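Local coordinates for urocanate hydratase (Paenibacillus sp. Soil724D2, PDB 7NED), which probably adds water to thiourocanate in bacterial ergothioneine catabolism, as a urocanase-family lyase that binds NAD+ and urocanate, at residues A[245-250]-A[304-309]; A[237-242]-A[297-302]; A[418-423]-A[500-505]. One frame throughout, in Å; residues are numbered along the deposited sequence.

Contact 1: A[245-250]-A[304-309]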
# COMPACT_ATOMS: atom_id res chain seq x y z
N GLY A 245 41.81 20.68 -8.36
CA GLY A 245 41.45 21.68 -7.36
C GLY A 245 40.36 22.63 -7.78
O GLY A 245 40.28 23.75 -7.27
N ILE A 246 39.52 22.21 -8.72
CA ILE A 246 38.40 23.00 -9.21
C ILE A 246 37.17 22.62 -8.39
O ILE A 246 36.71 21.47 -8.46
CB ILE A 246 38.18 22.77 -10.70
CG1 ILE A 246 39.33 23.39 -11.49
CG2 ILE A 246 36.86 23.33 -11.14
CD1 ILE A 246 39.13 23.37 -12.98
N THR A 247 36.66 23.56 -7.58
CA THR A 247 35.49 23.31 -6.75
C THR A 247 34.34 24.11 -7.32
O THR A 247 34.37 25.35 -7.26
CB THR A 247 35.72 23.69 -5.28
OG1 THR A 247 36.84 22.99 -4.76
CG2 THR A 247 34.50 23.34 -4.42
N PRO A 248 33.35 23.48 -7.94
CA PRO A 248 32.16 24.23 -8.35
C PRO A 248 31.46 24.76 -7.11
O PRO A 248 31.69 24.30 -5.99
CB PRO A 248 31.29 23.18 -9.08
CG PRO A 248 32.21 22.02 -9.34
CD PRO A 248 33.22 22.04 -8.23
N ASP A 249 30.57 25.73 -7.33
CA ASP A 249 29.81 26.30 -6.22
C ASP A 249 28.71 25.37 -5.78
O ASP A 249 28.32 25.37 -4.60
CB ASP A 249 29.22 27.64 -6.65
CG ASP A 249 30.31 28.63 -7.05
OD1 ASP A 249 31.12 28.96 -6.15
OD2 ASP A 249 30.40 29.03 -8.24
N ILE A 250 28.21 24.56 -6.70
CA ILE A 250 27.12 23.62 -6.42
C ILE A 250 27.41 22.32 -7.15
O ILE A 250 27.88 22.33 -8.28
CB ILE A 250 25.77 24.18 -6.90
CG1 ILE A 250 25.45 25.48 -6.17
CG2 ILE A 250 24.69 23.14 -6.64
CD1 ILE A 250 24.30 26.23 -6.80
N LYS A 304 32.45 18.97 -1.32
CA LYS A 304 31.70 19.53 -0.20
C LYS A 304 32.63 20.12 0.85
O LYS A 304 32.36 21.20 1.39
CB LYS A 304 30.82 18.47 0.42
CG LYS A 304 30.17 18.90 1.74
CD LYS A 304 29.17 17.81 2.25
CE LYS A 304 28.54 18.19 3.58
NZ LYS A 304 27.83 19.48 3.41
N LYS A 305 33.72 19.43 1.14
CA LYS A 305 34.68 19.90 2.13
C LYS A 305 35.47 21.11 1.63
O LYS A 305 35.92 21.92 2.46
CB LYS A 305 35.57 18.76 2.55
N ARG A 306 35.59 21.26 0.34
CA ARG A 306 36.23 22.46 -0.20
C ARG A 306 35.26 23.61 -0.39
O ARG A 306 35.64 24.66 -0.93
CB ARG A 306 36.95 22.13 -1.50
CG ARG A 306 37.86 20.93 -1.35
CD ARG A 306 38.56 20.56 -2.65
NE ARG A 306 39.63 19.61 -2.39
CZ ARG A 306 40.41 19.07 -3.32
NH1 ARG A 306 40.26 19.38 -4.61
NH2 ARG A 306 41.35 18.22 -2.94
N GLY A 307 34.01 23.46 0.07
CA GLY A 307 33.06 24.56 0.12
C GLY A 307 31.91 24.50 -0.86
O GLY A 307 31.06 25.39 -0.83
N ALA A 308 31.84 23.49 -1.72
CA ALA A 308 30.70 23.37 -2.63
C ALA A 308 29.44 23.09 -1.84
O ALA A 308 29.47 22.46 -0.78
CB ALA A 308 30.93 22.25 -3.65
N ILE A 309 28.31 23.59 -2.33
CA ILE A 309 27.01 23.17 -1.85
C ILE A 309 26.68 21.88 -2.61
O ILE A 309 26.43 21.91 -3.81
CB ILE A 309 25.93 24.24 -2.08
CG1 ILE A 309 26.31 25.58 -1.43
CG2 ILE A 309 24.58 23.77 -1.55
CD1 ILE A 309 26.66 25.46 0.03
O HOH W 1 38.22 20.79 -6.24
O HOH W 2 29.54 27.02 -2.67
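The guanidinium of Arg306 approaches Gly245 obliquely, its NH1 3.8 Å from Gly245 CA, and meets a bridging water at its edge, in plane. Arg306 NH1 gives a 3.0 Å hydrogen bond to that water, which is also bonded to Thr247 OG1. The same nitrogen is held from outside the pair as well, by a bond to Val242 O. The two segments are the approaches to neighbouring parallel strands of the seven-stranded Rossmann-like sheet, each leaving a helix through a Schellman motif, with Gly245 and Gly307 as the positive-phi residues.

The Arg306 chain, extended from CG to NE, crosses Thr247 obliquely, so that Thr247 OG1 lies 3.4 Å from Arg306 CB and close to CD as well. With OG1 anti to the carbonyl carbon (chi1 -57°), the hydroxyl takes the arginine side and the methyl CG2 is turned toward Ala308, 3.8 Å from Ala308 CB. That alanine methyl also sits against the carbonyl oxygen of Pro248.

Further along, the backbones come into strand register. Ile309 N donates to Asp249 O over 2.9 Å in a nearly straight bond (170°), although the donor stands 37° out of the carbonyl plane. A second water donates to the same oxygen and to Gly307 O, so Asp249 O receives two bonds. The Asp249 carboxylate turns to the other neighbour, where OD2 bonds Phe159 N at the start of strand 159-163. Ile250 and Ile309 pair as a parallel bridge and direct their side chains to the same sheet face, where both meet Ile146 of helix 133-150. Between the paired backbones, Ile250 CA makes a CA-H...O contact of 3.2 Å with Ile309 O.

Contact 2: A[237-242]-A[297-302]; sequences IYPELV and VEAMLE
From Tyr238 CB outward, the side chain passes across helix 297-302: Tyr238 CB rests on the methyl Ala299 CB at 3.7 Å, and the ring then meets Met300. Helices 234-243 and 282-305, both part of the Rossmann-like domain, pack here through small and apolar side chains; the short segments are 8.5 Å apart at closest approach and inclined at 33° with the same general direction.

On the ring, Tyr238 CD1 lies 3.8 Å from Met300 CG, with CE1 only slightly farther from the same carbon. The methylene therefore sits at the ring edge, in plane, rather than over a face. Met300 SD is 5.5 Å from the centroid of the Tyr238 ring in an oblique Met-aromatic contact. At the tip, the tyrosine hydroxyl reaches beyond the helix pair and is hydrogen-bonded to Thr252 O, which fixes the far end of the ring, while Leu161 and Ala163 of strand 159-163 also touch the side chain.

Ala299 is the hub of the interface. Its small side chain fits among Tyr238 CB, the Pro239 ring and Val242, and the backbones draw together until the CA atoms of Pro239 and Ala299 are 5.2 Å apart. Pro239, whose nitrogen has no bond to the preceding turn and marks a kink in its helix, presents that nitrogen and CD to the alanine methyl.

One turn later, Val242 divides its two methyls between successive turns of the partner. CG1 is anti to the backbone N (chi1 170°) and meets Glu302, whose side chain crosses it at about a right angle and carries its carboxylate on to a salt bridge with Arg306. The other methyl, Val242 CG2, packs 3.9 Å from Ala299 CB and touches the carbonyl oxygen, Ala299 O.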
# COMPACT_ATOMS: atom_id res chain seq x y z
N ILE A 237 34.95 12.30 -14.41
CA ILE A 237 35.11 13.75 -14.46
C ILE A 237 35.17 14.33 -13.06
O ILE A 237 35.99 15.21 -12.77
CB ILE A 237 33.98 14.42 -15.26
CG1 ILE A 237 34.00 13.99 -16.75
CG2 ILE A 237 34.04 15.99 -15.10
CD1 ILE A 237 35.26 14.35 -17.48
N TYR A 238 34.28 13.86 -12.17
CA TYR A 238 34.22 14.46 -10.84
C TYR A 238 35.55 14.31 -10.11
O TYR A 238 36.05 15.31 -9.57
CB TYR A 238 33.08 13.90 -10.00
CG TYR A 238 31.68 14.39 -10.34
CD1 TYR A 238 30.73 14.53 -9.35
CD2 TYR A 238 31.31 14.68 -11.66
CE1 TYR A 238 29.46 14.95 -9.64
CE2 TYR A 238 30.04 15.10 -11.96
CZ TYR A 238 29.11 15.21 -10.93
OH TYR A 238 27.83 15.62 -11.22
N PRO A 239 36.17 13.13 -10.08
CA PRO A 239 37.47 13.03 -9.41
C PRO A 239 38.53 13.87 -10.07
O PRO A 239 39.44 14.36 -9.38
CB PRO A 239 37.82 11.54 -9.51
CG PRO A 239 36.49 10.85 -9.72
CD PRO A 239 35.68 11.81 -10.53
N GLU A 240 38.44 14.04 -11.39
CA GLU A 240 39.41 14.88 -12.10
C GLU A 240 39.28 16.35 -11.67
O GLU A 240 40.29 17.04 -11.52
CB GLU A 240 39.22 14.72 -13.61
CG GLU A 240 40.02 15.68 -14.45
CD GLU A 240 41.51 15.38 -14.43
OE1 GLU A 240 42.26 16.11 -15.11
OE2 GLU A 240 41.93 14.41 -13.75
N LEU A 241 38.07 16.84 -11.46
CA LEU A 241 37.94 18.21 -10.96
C LEU A 241 38.54 18.32 -9.57
O LEU A 241 39.14 19.34 -9.22
CB LEU A 241 36.48 18.63 -10.96
CG LEU A 241 35.82 18.63 -12.33
CD1 LEU A 241 34.34 18.94 -12.15
CD2 LEU A 241 36.49 19.69 -13.21
N VAL A 242 38.39 17.28 -8.76
CA VAL A 242 39.02 17.27 -7.45
C VAL A 242 40.53 17.30 -7.60
O VAL A 242 41.24 17.99 -6.86
CB VAL A 242 38.55 16.03 -6.67
CG1 VAL A 242 39.38 15.86 -5.42
CG2 VAL A 242 37.05 16.14 -6.37
N VAL A 297 30.76 9.75 -5.53
CA VAL A 297 30.32 10.39 -4.29
C VAL A 297 31.50 10.77 -3.40
O VAL A 297 31.45 11.76 -2.67
CB VAL A 297 29.33 9.47 -3.54
CG1 VAL A 297 29.04 10.03 -2.16
CG2 VAL A 297 28.06 9.30 -4.36
N GLU A 298 32.58 9.99 -3.42
CA GLU A 298 33.79 10.43 -2.73
C GLU A 298 34.24 11.79 -3.25
O GLU A 298 34.60 12.68 -2.48
CB GLU A 298 34.90 9.41 -2.92
CG GLU A 298 34.82 8.25 -1.96
CD GLU A 298 35.07 8.69 -0.53
OE1 GLU A 298 36.20 9.12 -0.20
OE2 GLU A 298 34.14 8.52 0.30
N ALA A 299 34.25 11.95 -4.56
CA ALA A 299 34.57 13.24 -5.15
C ALA A 299 33.59 14.32 -4.68
O ALA A 299 33.99 15.43 -4.32
CB ALA A 299 34.60 13.12 -6.67
N MET A 300 32.28 14.00 -4.69
CA MET A 300 31.29 14.94 -4.17
C MET A 300 31.59 15.30 -2.72
O MET A 300 31.47 16.47 -2.33
CB MET A 300 29.89 14.33 -4.30
CG MET A 300 29.57 14.05 -5.77
SD MET A 300 27.92 13.31 -6.00
CE MET A 300 26.82 14.50 -5.23
N LEU A 301 31.97 14.34 -1.93
CA LEU A 301 32.27 14.60 -0.54
C LEU A 301 33.50 15.52 -0.42
O LEU A 301 33.52 16.40 0.36
CB LEU A 301 32.45 13.29 0.22
CG LEU A 301 31.21 12.52 0.66
CD1 LEU A 301 31.58 11.12 1.04
CD2 LEU A 301 30.45 13.21 1.75
N GLU A 302 34.47 15.34 -1.26
CA GLU A 302 35.63 16.19 -1.21
C GLU A 302 35.26 17.60 -1.64
O GLU A 302 35.66 18.55 -1.03
CB GLU A 302 36.74 15.62 -2.04
CG GLU A 302 38.02 16.40 -1.96
CD GLU A 302 38.70 16.41 -0.58
OE1 GLU A 302 39.30 17.47 -0.26
OE2 GLU A 302 38.69 15.36 0.12

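Contact 3: A[418-423]-A[500-505]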
# COMPACT_ATOMS: atom_id res chain seq x y z
N MET A 418 -13.10 27.18 -18.73
CA MET A 418 -12.60 27.62 -20.04
C MET A 418 -12.84 26.55 -21.08
O MET A 418 -13.12 26.87 -22.25
CB MET A 418 -11.11 27.96 -19.95
CG MET A 418 -10.80 29.05 -18.97
SD MET A 418 -9.03 29.39 -18.77
CE MET A 418 -8.46 29.56 -20.47
N VAL A 419 -12.71 25.28 -20.70
CA VAL A 419 -13.07 24.22 -21.63
C VAL A 419 -14.55 24.31 -21.97
O VAL A 419 -14.95 24.26 -23.14
CB VAL A 419 -12.71 22.83 -21.06
CG1 VAL A 419 -13.24 21.74 -22.00
CG2 VAL A 419 -11.21 22.68 -20.90
N ARG A 420 -15.38 24.45 -20.96
CA ARG A 420 -16.82 24.47 -21.17
C ARG A 420 -17.24 25.64 -22.07
O ARG A 420 -18.11 25.49 -22.93
CB ARG A 420 -17.51 24.53 -19.79
CG ARG A 420 -18.99 24.83 -19.79
CD ARG A 420 -19.63 24.43 -18.44
NE ARG A 420 -19.30 25.32 -17.33
CZ ARG A 420 -18.55 24.96 -16.28
NH1 ARG A 420 -18.06 23.73 -16.23
NH2 ARG A 420 -18.29 25.82 -15.30
N GLU A 421 -16.63 26.81 -21.88
CA GLU A 421 -16.93 28.03 -22.63
C GLU A 421 -16.20 28.12 -23.97
O GLU A 421 -16.25 29.18 -24.62
CB GLU A 421 -16.59 29.26 -21.77
CG GLU A 421 -17.47 29.34 -20.53
CD GLU A 421 -17.17 30.51 -19.62
OE1 GLU A 421 -17.99 30.74 -18.70
OE2 GLU A 421 -16.14 31.20 -19.81
N GLY A 422 -15.52 27.07 -24.39
CA GLY A 422 -14.79 27.10 -25.64
C GLY A 422 -13.61 28.05 -25.66
O GLY A 422 -13.12 28.40 -26.74
N LYS A 423 -13.13 28.51 -24.52
CA LYS A 423 -11.90 29.28 -24.51
C LYS A 423 -10.67 28.41 -24.66
O LYS A 423 -9.58 28.94 -24.90
CB LYS A 423 -11.78 30.14 -23.25
CG LYS A 423 -12.83 31.23 -23.15
CD LYS A 423 -12.60 32.06 -21.90
CE LYS A 423 -13.70 33.06 -21.69
NZ LYS A 423 -13.39 33.82 -20.46
N GLY A 500 -14.80 19.99 -19.16
CA GLY A 500 -15.77 21.05 -19.31
C GLY A 500 -17.11 20.84 -18.63
O GLY A 500 -17.82 21.83 -18.41
N SER A 501 -17.48 19.60 -18.26
CA SER A 501 -18.82 19.40 -17.72
C SER A 501 -18.94 19.98 -16.33
O SER A 501 -17.96 20.11 -15.59
CB SER A 501 -19.18 17.92 -17.66
OG SER A 501 -18.43 17.29 -16.63
N THR A 502 -20.18 20.29 -15.94
CA THR A 502 -20.41 20.74 -14.58
C THR A 502 -20.15 19.62 -13.59
O THR A 502 -19.69 19.88 -12.47
CB THR A 502 -21.83 21.27 -14.41
OG1 THR A 502 -22.74 20.26 -14.84
CG2 THR A 502 -22.01 22.52 -15.27
N GLU A 503 -20.41 18.38 -13.97
CA GLU A 503 -20.11 17.30 -13.04
C GLU A 503 -18.61 17.21 -12.79
O GLU A 503 -18.19 16.93 -11.65
CB GLU A 503 -20.68 15.99 -13.57
CG GLU A 503 -22.18 15.93 -13.37
CD GLU A 503 -22.77 14.60 -13.74
OE1 GLU A 503 -23.98 14.38 -13.48
OE2 GLU A 503 -22.04 13.78 -14.33
N SER A 504 -17.79 17.50 -13.80
CA SER A 504 -16.34 17.52 -13.57
C SER A 504 -15.93 18.60 -12.58
O SER A 504 -14.92 18.45 -11.89
CB SER A 504 -15.62 17.66 -14.91
OG SER A 504 -15.81 16.45 -15.63
N ASP A 505 -16.68 19.70 -12.51
CA ASP A 505 -16.37 20.74 -11.53
C ASP A 505 -16.33 20.14 -10.13
O ASP A 505 -15.39 20.39 -9.35
CB ASP A 505 -17.41 21.85 -11.60
CG ASP A 505 -17.22 22.75 -12.80
OD1 ASP A 505 -16.06 22.89 -13.27
OD2 ASP A 505 -18.23 23.31 -13.29
O HOH W 3 -15.55 25.46 -13.25
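Arg420 NH1 donates to the carbonyl oxygen of Gly500 at 2.9 Å and reaches Asp505 OD2 at 3.0 Å, so one nitrogen joins a loop carbonyl to a helix carboxylate. The bond to Gly500 O bends to 156° at the hydrogen; the oxygen lies near the guanidinium plane, whereas the donor stands well above the carbonyl plane. The salt bridge is angled less well: NH1 and NH2 both address Asp505 OD2 in weak bonds, and the guanidinium and carboxylate planes are 86° apart, nearly perpendicular. OD2 is thus shared by two nitrogens of one arginine. The other carboxylate oxygen, Asp505 OD1, accepts from Asn416 ND2 and from a water 2.6 Å away, which is also weakly linked to Arg420 NH2.

Arg420 reaches this position by leaving its helix with CG anti to the backbone N (chi1 169°) and then bending at chi3. Its aliphatic part curls round Gly500 O, with Arg420 CB 3.0 Å from that oxygen and CD nearly as close. Over one guanidinium face lies the methyl of Thr502, offset toward the rim.

The contact sets the C-terminal end of helix 407-420 against the N-terminal turn of helix 502-525, within the urocanase C-terminal domain. Ser501 is the N-cap of the second helix, its OG accepting from Ser504 N at 2.9 Å. The preceding residue, Gly500, follows strand 490-498 and is buried against the first helix. Asn416 reinforces the junction by bonding Gly500 N and Ser501 O as well as Asp505.

Packing is closest at the glycine, where the CA atoms of Arg420 and Gly500 are 4.0 Å apart. Val419 supplies the apolar flank, its CG1 lying 3.7 Å from Gly500 N.

How the contacts relate
Contacts 1 and 2 form one continuous region of the Rossmann-like domain, their centres 9 Å apart, and their segments alternate along the chain. Both use helix 282-305; contact 2 packs it against helix 234-243, and contact 1 follows the chain from both helix ends into adjacent strands. Among the links between them is a probable hydrogen bond from Ile246 N to Leu241 O at 2.9 Å. The bound NAD lies about 7 Å from the side chain of Tyr238 in contact 2. Contact 3 belongs to the C-terminal domain on the opposite side of the chain's centre, its nearest atoms about 36 Å from contact 1 and about 40 Å from contact 2.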